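Local coordinates for protein aldehyde dehydrogenase (Bartonella henselae, PDB 3I44) that probably oxidises aldehydes to carboxylic acids, with NAD+ or NADP+ as cofactor, at residues Ser203-Ala208 and Phe221-Gly226; Asn24-Tyr29 and Cys54-Leu59; Ile278-Ala283 and Leu310-Ile315. The protein carries 1 engineered substitution. One frame throughout, in Å; residues are numbered along the deposited sequence.

Contact 1. Residues Ser203-Ala208 and Phe221-Gly226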
loop_
_atom_site.group_PDB
_atom_site.type_symbol
_atom_site.label_atom_id
_atom_site.label_comp_id
_atom_site.label_asym_id
_atom_site.label_seq_id
_atom_site.Cartn_x
_atom_site.Cartn_y
_atom_site.Cartn_z
ATOM N N SER A 203 -12.945 -25.595 -7.436
ATOM C CA SER A 203 -13.460 -25.212 -6.134
ATOM C C SER A 203 -14.069 -23.821 -6.210
ATOM O O SER A 203 -15.149 -23.608 -5.688
ATOM C CB SER A 203 -12.388 -25.319 -5.055
ATOM O OG SER A 203 -11.164 -24.715 -5.430
ATOM N N ALA A 204 -13.376 -22.903 -6.892
ATOM C CA ALA A 204 -13.851 -21.534 -7.149
ATOM C C ALA A 204 -15.116 -21.508 -7.978
ATOM O O ALA A 204 -16.028 -20.721 -7.740
ATOM C CB ALA A 204 -12.745 -20.690 -7.820
ATOM N N MET A 205 -15.191 -22.393 -8.957
ATOM C CA MET A 205 -16.411 -22.468 -9.784
ATOM C C MET A 205 -17.596 -22.936 -8.945
ATOM O O MET A 205 -18.698 -22.438 -9.094
ATOM C CB MET A 205 -16.173 -23.384 -10.996
ATOM C CG MET A 205 -15.123 -22.763 -11.902
ATOM S SD MET A 205 -14.727 -23.729 -13.348
ATOM C CE MET A 205 -16.208 -23.475 -14.350
ATOM N N LEU A 206 -17.375 -23.893 -8.056
ATOM C CA LEU A 206 -18.438 -24.300 -7.105
ATOM C C LEU A 206 -18.792 -23.127 -6.151
ATOM O O LEU A 206 -19.960 -22.898 -5.851
ATOM C CB LEU A 206 -18.024 -25.559 -6.324
ATOM C CG LEU A 206 -18.936 -26.074 -5.192
ATOM C CD1 LEU A 206 -20.415 -26.286 -5.677
ATOM C CD2 LEU A 206 -18.320 -27.392 -4.554
ATOM N N PHE A 207 -17.793 -22.375 -5.708
ATOM C CA PHE A 207 -18.037 -21.191 -4.887
ATOM C C PHE A 207 -18.911 -20.206 -5.656
ATOM O O PHE A 207 -19.849 -19.616 -5.095
ATOM C CB PHE A 207 -16.731 -20.536 -4.450
ATOM C CG PHE A 207 -16.912 -19.411 -3.484
ATOM C CD1 PHE A 207 -17.136 -19.668 -2.137
ATOM C CD2 PHE A 207 -16.870 -18.103 -3.907
ATOM C CE1 PHE A 207 -17.311 -18.630 -1.218
ATOM C CE2 PHE A 207 -17.031 -17.053 -2.999
ATOM C CZ PHE A 207 -17.244 -17.325 -1.655
ATOM N N ALA A 208 -18.639 -20.080 -6.956
ATOM C CA ALA A 208 -19.492 -19.285 -7.838
ATOM C C ALA A 208 -20.932 -19.767 -7.788
ATOM O O ALA A 208 -21.836 -18.951 -7.700
ATOM C CB ALA A 208 -18.975 -19.288 -9.284
ATOM N N PHE A 221 -20.442 -10.380 -8.383
ATOM C CA PHE A 221 -19.361 -11.316 -8.402
ATOM C C PHE A 221 -19.258 -11.970 -9.776
ATOM O O PHE A 221 -20.237 -12.487 -10.285
ATOM C CB PHE A 221 -19.557 -12.386 -7.311
ATOM C CG PHE A 221 -18.589 -13.507 -7.414
ATOM C CD1 PHE A 221 -17.318 -13.406 -6.840
ATOM C CD2 PHE A 221 -18.914 -14.656 -8.149
ATOM C CE1 PHE A 221 -16.395 -14.438 -6.973
ATOM C CE2 PHE A 221 -18.015 -15.686 -8.289
ATOM C CZ PHE A 221 -16.747 -15.595 -7.692
ATOM N N ASN A 222 -18.047 -11.990 -10.341
ATOM C CA ASN A 222 -17.822 -12.581 -11.666
ATOM C C ASN A 222 -16.575 -13.452 -11.639
ATOM O O ASN A 222 -15.578 -13.104 -10.979
ATOM C CB ASN A 222 -17.670 -11.482 -12.738
ATOM C CG ASN A 222 -18.795 -10.499 -12.713
ATOM O OD1 ASN A 222 -19.818 -10.700 -13.371
ATOM N ND2 ASN A 222 -18.648 -9.421 -11.893
ATOM N N LEU A 223 -16.630 -14.590 -12.329
ATOM C CA LEU A 223 -15.527 -15.531 -12.374
ATOM C C LEU A 223 -15.162 -15.823 -13.830
ATOM O O LEU A 223 -16.033 -16.211 -14.629
ATOM C CB LEU A 223 -15.851 -16.837 -11.598
ATOM C CG LEU A 223 -14.732 -17.920 -11.577
ATOM C CD1 LEU A 223 -14.873 -18.887 -10.399
ATOM C CD2 LEU A 223 -14.711 -18.734 -12.877
ATOM N N ILE A 224 -13.902 -15.574 -14.165
ATOM C CA ILE A 224 -13.336 -15.995 -15.441
ATOM C C ILE A 224 -12.085 -16.818 -15.149
ATOM O O ILE A 224 -11.328 -16.494 -14.234
ATOM C CB ILE A 224 -12.977 -14.805 -16.382
ATOM C CG1 ILE A 224 -11.947 -13.874 -15.727
ATOM C CG2 ILE A 224 -14.245 -14.070 -16.801
ATOM C CD1 ILE A 224 -11.481 -12.723 -16.592
ATOM N N ASN A 225 -11.898 -17.911 -15.873
ATOM C CA ASN A 225 -10.658 -18.685 -15.770
ATOM C C ASN A 225 -9.631 -18.128 -16.734
ATOM O O ASN A 225 -9.967 -17.383 -17.674
ATOM C CB ASN A 225 -10.911 -20.173 -16.030
ATOM C CG ASN A 225 -11.650 -20.846 -14.890
ATOM O OD1 ASN A 225 -12.657 -21.535 -15.090
ATOM N ND2 ASN A 225 -11.176 -20.616 -13.678
ATOM N N GLY A 226 -8.360 -18.429 -16.474
ATOM C CA GLY A 226 -7.309 -17.914 -17.317
ATOM C C GLY A 226 -5.992 -18.096 -16.638
ATOM O O GLY A 226 -5.954 -18.600 -15.506
#

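Contact 2. Residues Asn24-Tyr29 and Cys54-Leu59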
loop_
_atom_site.group_PDB
_atom_site.type_symbol
_atom_site.label_atom_id
_atom_site.label_comp_id
_atom_site.label_asym_id
_atom_site.label_seq_id
_atom_site.Cartn_x
_atom_site.Cartn_y
_atom_site.Cartn_z
ATOM N N ASN A 24 -17.267 -31.255 -17.797
ATOM C CA ASN A 24 -17.270 -30.141 -18.750
ATOM C C ASN A 24 -17.486 -28.837 -17.991
ATOM O O ASN A 24 -18.595 -28.564 -17.538
ATOM C CB ASN A 24 -18.388 -30.329 -19.785
ATOM C CG ASN A 24 -18.294 -29.366 -20.960
ATOM O OD1 ASN A 24 -17.497 -28.430 -20.982
ATOM N ND2 ASN A 24 -19.123 -29.609 -21.963
ATOM N N LYS A 25 -16.435 -28.026 -17.883
ATOM C CA LYS A 25 -16.453 -26.833 -17.027
ATOM C C LYS A 25 -15.866 -25.626 -17.759
ATOM O O LYS A 25 -15.044 -24.868 -17.218
ATOM C CB LYS A 25 -15.696 -27.125 -15.730
ATOM C CG LYS A 25 -16.415 -28.106 -14.808
ATOM C CD LYS A 25 -17.655 -27.479 -14.129
ATOM C CE LYS A 25 -18.392 -28.526 -13.300
ATOM N NZ LYS A 25 -19.691 -28.030 -12.717
ATOM N N ARG A 26 -16.322 -25.448 -18.996
ATOM C CA ARG A 26 -15.739 -24.481 -19.905
ATOM C C ARG A 26 -16.306 -23.083 -19.725
ATOM O O ARG A 26 -15.790 -22.148 -20.326
ATOM C CB ARG A 26 -15.977 -24.903 -21.373
ATOM C CG ARG A 26 -15.150 -26.102 -21.865
ATOM C CD ARG A 26 -15.354 -26.259 -23.380
ATOM N NE ARG A 26 -14.465 -27.250 -23.977
ATOM C CZ ARG A 26 -14.663 -28.564 -23.915
ATOM N NH1 ARG A 26 -15.709 -29.083 -23.278
ATOM N NH2 ARG A 26 -13.797 -29.373 -24.507
ATOM N N LYS A 27 -17.377 -22.944 -18.950
ATOM C CA LYS A 27 -18.120 -21.698 -18.906
ATOM C C LYS A 27 -17.520 -20.765 -17.844
ATOM O O LYS A 27 -16.778 -21.225 -16.952
ATOM C CB LYS A 27 -19.602 -21.955 -18.630
ATOM C CG LYS A 27 -20.406 -22.613 -19.814
ATOM C CD LYS A 27 -21.884 -22.749 -19.423
ATOM C CE LYS A 27 -22.663 -23.747 -20.288
ATOM N NZ LYS A 27 -22.645 -23.320 -21.689
ATOM N N PHE A 28 -17.820 -19.462 -17.998
ATOM C CA PHE A 28 -17.483 -18.397 -17.042
ATOM C C PHE A 28 -18.775 -17.884 -16.385
ATOM O O PHE A 28 -19.843 -18.050 -16.945
ATOM C CB PHE A 28 -16.766 -17.245 -17.745
ATOM C CG PHE A 28 -15.488 -17.641 -18.453
ATOM C CD1 PHE A 28 -14.698 -18.672 -17.992
ATOM C CD2 PHE A 28 -15.069 -16.940 -19.577
ATOM C CE1 PHE A 28 -13.529 -19.024 -18.644
ATOM C CE2 PHE A 28 -13.881 -17.269 -20.225
ATOM C CZ PHE A 28 -13.112 -18.324 -19.765
ATOM N N TYR A 29 -18.678 -17.316 -15.184
ATOM C CA TYR A 29 -19.848 -16.775 -14.488
ATOM C C TYR A 29 -19.768 -15.244 -14.553
ATOM O O TYR A 29 -18.944 -14.592 -13.865
ATOM C CB TYR A 29 -19.955 -17.290 -13.050
ATOM C CG TYR A 29 -21.226 -16.860 -12.335
ATOM C CD1 TYR A 29 -22.446 -17.482 -12.589
ATOM C CD2 TYR A 29 -21.200 -15.844 -11.396
ATOM C CE1 TYR A 29 -23.625 -17.094 -11.928
ATOM C CE2 TYR A 29 -22.346 -15.456 -10.724
ATOM C CZ TYR A 29 -23.563 -16.070 -11.004
ATOM O OH TYR A 29 -24.693 -15.656 -10.338
ATOM N N CYS A 54 -9.488 -34.566 -14.990
ATOM C CA CYS A 54 -10.788 -34.700 -14.313
ATOM C C CYS A 54 -11.834 -33.715 -14.818
ATOM O O CYS A 54 -13.040 -33.865 -14.547
ATOM C CB CYS A 54 -10.648 -34.569 -12.789
ATOM S SG CYS A 54 -10.003 -32.957 -12.193
ATOM N N ALA A 55 -11.387 -32.712 -15.550
ATOM C CA ALA A 55 -12.300 -31.719 -16.087
ATOM C C ALA A 55 -11.628 -30.946 -17.178
ATOM O O ALA A 55 -10.401 -30.958 -17.315
ATOM C CB ALA A 55 -12.784 -30.744 -14.971
ATOM N N VAL A 56 -12.441 -30.262 -17.960
ATOM C CA VAL A 56 -11.943 -29.320 -18.941
ATOM C C VAL A 56 -12.510 -27.940 -18.641
ATOM O O VAL A 56 -13.706 -27.793 -18.382
ATOM C CB VAL A 56 -12.283 -29.763 -20.406
ATOM C CG1 VAL A 56 -13.783 -29.984 -20.600
ATOM C CG2 VAL A 56 -11.701 -28.728 -21.427
ATOM N N ILE A 57 -11.636 -26.934 -18.663
ATOM C CA ILE A 57 -12.028 -25.530 -18.494
ATOM C C ILE A 57 -11.582 -24.705 -19.692
ATOM O O ILE A 57 -10.830 -25.188 -20.540
ATOM C CB ILE A 57 -11.422 -24.907 -17.186
ATOM C CG1 ILE A 57 -9.892 -24.990 -17.184
ATOM C CG2 ILE A 57 -12.027 -25.584 -15.984
ATOM C CD1 ILE A 57 -9.216 -23.947 -16.284
ATOM N N SER A 58 -12.029 -23.452 -19.744
ATOM C CA SER A 58 -11.604 -22.505 -20.768
ATOM C C SER A 58 -10.643 -21.500 -20.165
ATOM O O SER A 58 -10.891 -21.011 -19.062
ATOM C CB SER A 58 -12.801 -21.748 -21.338
ATOM O OG SER A 58 -13.711 -22.617 -21.960
ATOM N N LEU A 59 -9.549 -21.207 -20.874
ATOM C CA LEU A 59 -8.664 -20.086 -20.563
ATOM C C LEU A 59 -9.203 -18.862 -21.272
ATOM O O LEU A 59 -9.245 -18.813 -22.509
ATOM C CB LEU A 59 -7.213 -20.373 -21.010
ATOM C CG LEU A 59 -6.517 -21.463 -20.189
ATOM C CD1 LEU A 59 -5.071 -21.770 -20.683
ATOM C CD2 LEU A 59 -6.513 -21.105 -18.679
HETATM O O HOH W 1 -14.105 -22.389 -17.651
#

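Contact 3. Residues Ile278-Ala283 and Leu310-Ile315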
loop_
_atom_site.group_PDB
_atom_site.type_symbol
_atom_site.label_atom_id
_atom_site.label_comp_id
_atom_site.label_asym_id
_atom_site.label_seq_id
_atom_site.Cartn_x
_atom_site.Cartn_y
_atom_site.Cartn_z
ATOM N N ILE A 278 12.411 -21.766 15.472
ATOM C CA ILE A 278 13.472 -21.744 16.444
ATOM C C ILE A 278 13.072 -22.568 17.658
ATOM O O ILE A 278 12.150 -22.203 18.417
ATOM C CB ILE A 278 13.827 -20.330 16.891
ATOM C CG1 ILE A 278 14.278 -19.484 15.703
ATOM C CG2 ILE A 278 14.897 -20.379 17.981
ATOM C CD1 ILE A 278 14.379 -17.932 16.009
ATOM N N ILE A 279 13.769 -23.688 17.832
ATOM C CA ILE A 279 13.445 -24.662 18.903
ATOM C C ILE A 279 14.603 -24.719 19.889
ATOM O O ILE A 279 15.715 -25.131 19.561
ATOM C CB ILE A 279 13.138 -26.046 18.356
ATOM C CG1 ILE A 279 12.053 -25.928 17.273
ATOM C CG2 ILE A 279 12.705 -27.009 19.487
ATOM C CD1 ILE A 279 11.547 -27.254 16.733
ATOM N N PHE A 280 14.335 -24.229 21.085
ATOM C CA PHE A 280 15.299 -24.249 22.167
ATOM C C PHE A 280 15.255 -25.580 22.898
ATOM O O PHE A 280 14.264 -26.302 22.828
ATOM C CB PHE A 280 15.034 -23.103 23.145
ATOM C CG PHE A 280 15.440 -21.766 22.622
ATOM C CD1 PHE A 280 16.751 -21.319 22.771
ATOM C CD2 PHE A 280 14.526 -20.956 21.948
ATOM C CE1 PHE A 280 17.134 -20.098 22.296
ATOM C CE2 PHE A 280 14.914 -19.725 21.445
ATOM C CZ PHE A 280 16.212 -19.281 21.633
ATOM N N ALA A 281 16.358 -25.890 23.596
ATOM C CA ALA A 281 16.463 -27.113 24.424
ATOM C C ALA A 281 15.342 -27.220 25.484
ATOM O O ALA A 281 14.976 -28.312 25.923
ATOM C CB ALA A 281 17.867 -27.199 25.091
ATOM N N ASP A 282 14.816 -26.079 25.902
ATOM C CA ASP A 282 13.788 -26.056 26.933
ATOM C C ASP A 282 12.379 -25.999 26.359
ATOM O O ASP A 282 11.434 -25.689 27.089
ATOM C CB ASP A 282 14.044 -24.932 27.952
ATOM C CG ASP A 282 13.950 -23.486 27.349
ATOM O OD1 ASP A 282 13.522 -23.304 26.187
ATOM O OD2 ASP A 282 14.309 -22.531 28.080
ATOM N N ALA A 283 12.223 -26.338 25.070
ATOM C CA ALA A 283 10.895 -26.414 24.457
ATOM C C ALA A 283 10.091 -27.558 25.090
ATOM O O ALA A 283 10.663 -28.496 25.622
ATOM C CB ALA A 283 10.989 -26.573 22.919
ATOM N N LEU A 310 15.613 -24.386 13.212
ATOM C CA LEU A 310 16.865 -23.933 13.819
ATOM C C LEU A 310 16.848 -24.433 15.254
ATOM O O LEU A 310 15.999 -24.025 16.045
ATOM C CB LEU A 310 17.012 -22.403 13.732
ATOM C CG LEU A 310 16.554 -21.705 12.421
ATOM C CD1 LEU A 310 16.718 -20.208 12.529
ATOM C CD2 LEU A 310 17.300 -22.215 11.181
ATOM N N VAL A 311 17.749 -25.364 15.566
ATOM C CA VAL A 311 17.726 -26.092 16.837
ATOM C C VAL A 311 18.938 -25.788 17.717
ATOM O O VAL A 311 20.098 -25.798 17.255
ATOM C CB VAL A 311 17.634 -27.607 16.603
ATOM C CG1 VAL A 311 17.447 -28.353 17.945
ATOM C CG2 VAL A 311 16.477 -27.926 15.650
ATOM N N GLU A 312 18.676 -25.495 18.983
ATOM C CA GLU A 312 19.754 -25.254 19.928
ATOM C C GLU A 312 20.709 -26.478 19.940
ATOM O O GLU A 312 20.278 -27.629 19.842
ATOM C CB GLU A 312 19.184 -24.933 21.308
ATOM C CG GLU A 312 20.207 -24.458 22.336
ATOM C CD GLU A 312 19.552 -23.800 23.572
ATOM O OE1 GLU A 312 20.220 -22.974 24.200
ATOM O OE2 GLU A 312 18.366 -24.054 23.891
ATOM N N GLN A 313 22.015 -26.217 19.981
ATOM C CA GLN A 313 23.045 -27.272 19.809
ATOM C C GLN A 313 22.782 -28.490 20.685
ATOM O O GLN A 313 22.744 -29.617 20.186
ATOM C CB GLN A 313 24.452 -26.715 20.091
ATOM C CG GLN A 313 25.588 -27.694 19.775
ATOM C CD GLN A 313 25.651 -28.035 18.305
ATOM O OE1 GLN A 313 25.398 -29.175 17.904
ATOM N NE2 GLN A 313 25.970 -27.037 17.481
ATOM N N ALA A 314 22.525 -28.242 21.972
ATOM C CA ALA A 314 22.232 -29.310 22.947
ATOM C C ALA A 314 21.196 -30.338 22.483
ATOM O O ALA A 314 21.296 -31.468 22.873
ATOM C CB ALA A 314 21.799 -28.711 24.287
ATOM N N ILE A 315 20.192 -29.972 21.672
ATOM C CA ILE A 315 19.162 -30.960 21.257
ATOM C C ILE A 315 19.146 -31.235 19.745
ATOM O O ILE A 315 18.202 -31.825 19.200
ATOM C CB ILE A 315 17.738 -30.591 21.754
ATOM C CG1 ILE A 315 17.355 -29.196 21.271
ATOM C CG2 ILE A 315 17.647 -30.688 23.327
ATOM C CD1 ILE A 315 15.876 -28.998 21.096
#

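Contact 1. Residues Ser203-Ala208 and Phe221-Gly226
The Phe221 ring meets helix residue Ala208 with its edge. Ala208 CB lies near the ring plane, 3.9 Å from Phe221 CE2. The ring gets there because CG of Phe221 stands anti to the backbone N (chi1 171°), which sends it from the strand to the helix. Val182 of helix 174-188 also touches this ring. The second flat group is the Asn225 amide. Its OD1 lies 3.5 Å from Met205 SD and 4.1 Å from Met205 CE. This is a van der Waals approach of the amide oxygen to the thioether, and the two side chains cross at about a right angle.

Between these two groups sits Leu223. Its CD1 methyl does most of the touching. It lies 3.8 Å from Ala204 CB and 3.4 Å from Ala204 O. That oxygen already accepts the helix bond from Ala208 N, so the methyl packs on a satisfied carbonyl. The same methyl reaches Met205 CG at 4.2 Å and Ala208 CB at 4.3 Å. One leucine branch therefore covers three residues of one helix side. No hydrogen bond joins the two segments, and every residue that touches is buried.

The axes of helix 203-208 and strand 221-223 come within 9.4 Å and run roughly antiparallel, at 147°. Ser203, farther round the helix, bonds through OG to Glu112 of the sodium site. Backbone bonds from Asn222 and Ile224 to Leu194 tie the strand to its parallel neighbour 191-195. The packing is that of a beta-alpha-beta crossover: strand 191-195, helix 202-213, strand 221-223. Such units build the Rossmann-like cofactor domain of aldehyde dehydrogenases.

Contact 2. Residues Asn24-Tyr29 and Cys54-Leu59
Asn24 and Val56 form a parallel bridge between strands 23-30 and 52-58, the inner pair of a small mixed sheet near the N-terminus. Lys25 N donates to Val56 O at 2.8 Å, with a bent angle of 139° at the hydrogen. The first strand then breaks into a short loop, and side chains and a water take over. Ser58 OG gives its proton to Arg26 O at 2.7 Å, in the carbonyl plane and on a lone pair. A water accepts from Ser58 N at 3.1 Å and lies 2.7 Å from Lys25 O, bridging the spot where the strands part.

The Arg26 side chain, extended from CG to NE, carries its guanidinium across Val56, whose CG1 lies 3.3 Å above the guanidinium plane and offset toward the rim. Arg26 NH1 makes a weak bond to Asn24 OD1, while NH2 forms a salt bridge with Asp42. The Phe28 ring turns its edge to Ser58 O, with CE1 3.3 Å from that oxygen. Ser58 O is buried here and has no hydrogen-bond partner in the model.

Strand 42-47 flanks 52-58, and Val56 packs on its Tyr44. Strand 33-35 pairs beyond Phe28 through Asp35. Helix 202-213 lies against the sheet: Leu202 touches Lys25 and Ala55, and Met205 touches Lys25.

Contact 3. Residues Ile278-Ala283 and Leu310-Ile315
Glu312 reaches Ala281 because its CG stands anti to the backbone N (chi1 -171°) and the chain stays extended beyond it. The carboxylate thus crosses to the neighbouring segment. Ile315 has CG1 between the backbone N and the carbonyl carbon (chi1 56°), which brings both its branches against Ala281.

Glu312 OE2 accepts from Ala281 N at 2.7 Å. The bond is nearly straight, 165° at the hydrogen, and uses the anti lone pair, the one away from OE1. The same oxygen lies in the plane of the Phe280 ring, at its edge, 3.4 Å from CD1. The carboxylate is turned almost perpendicular to that ring. Ile315 CG2 lies 3.9 Å from Ala281 CB, and Ile315 CD1 is 3.6 Å from Phe280 O. That methyl also touches Ile279 CG2.

Before this end the segments are regular parallel strands. Ile279 N donates to Leu310 O at 2.9 Å, and Glu312 N donates to Ile279 O at 3.0 Å. Ile278 and Leu310 share one face of the sheet, and Ile279 and Val311 the other. Helix 417-425 covers the Ile278 and Leu310 face. The strands belong to the beta-alpha-beta unit 276-279, 287-296, 308-312, inside a seven-stranded sheet consistent with the catalytic domain of aldehyde dehydrogenases.

Past the last backbone bond, Phe280 to Ala283 form a type I turn. The Glu312 carboxylate thus carries on the pairing where the strand leaves off. It holds the N-H of the turn's second residue. The ring edge, with its slightly positive hydrogens, probably suits the same oxygen. Asp282 OD1 is 5.4 Å from Glu312 OE2 and might add some like-charge repulsion, which its salt bridge to Lys442 would be expected to offset.

Contacts 1 and 2 are neighbours, with centres about 10 Å apart. Leu223 N of contact 1 probably bonds to Tyr29 O of contact 2 at 2.8 Å, so the N-terminal strand runs on beside the crossover unit. Met205 CE also packs on Lys25 O, and Asn225 CB on Ser58 O. The bound sodium, whose site comprises Ile46, Glu112 and Ile199, is in the same region but not in either contact. The side chain of Ala55 is about 9 Å from it and that of Asn225 about 11 Å. Contact 3 is on the opposite side of the chain's centre. Its nearest atoms are about 32 Å from contact 1 and about 37 Å from contact 2.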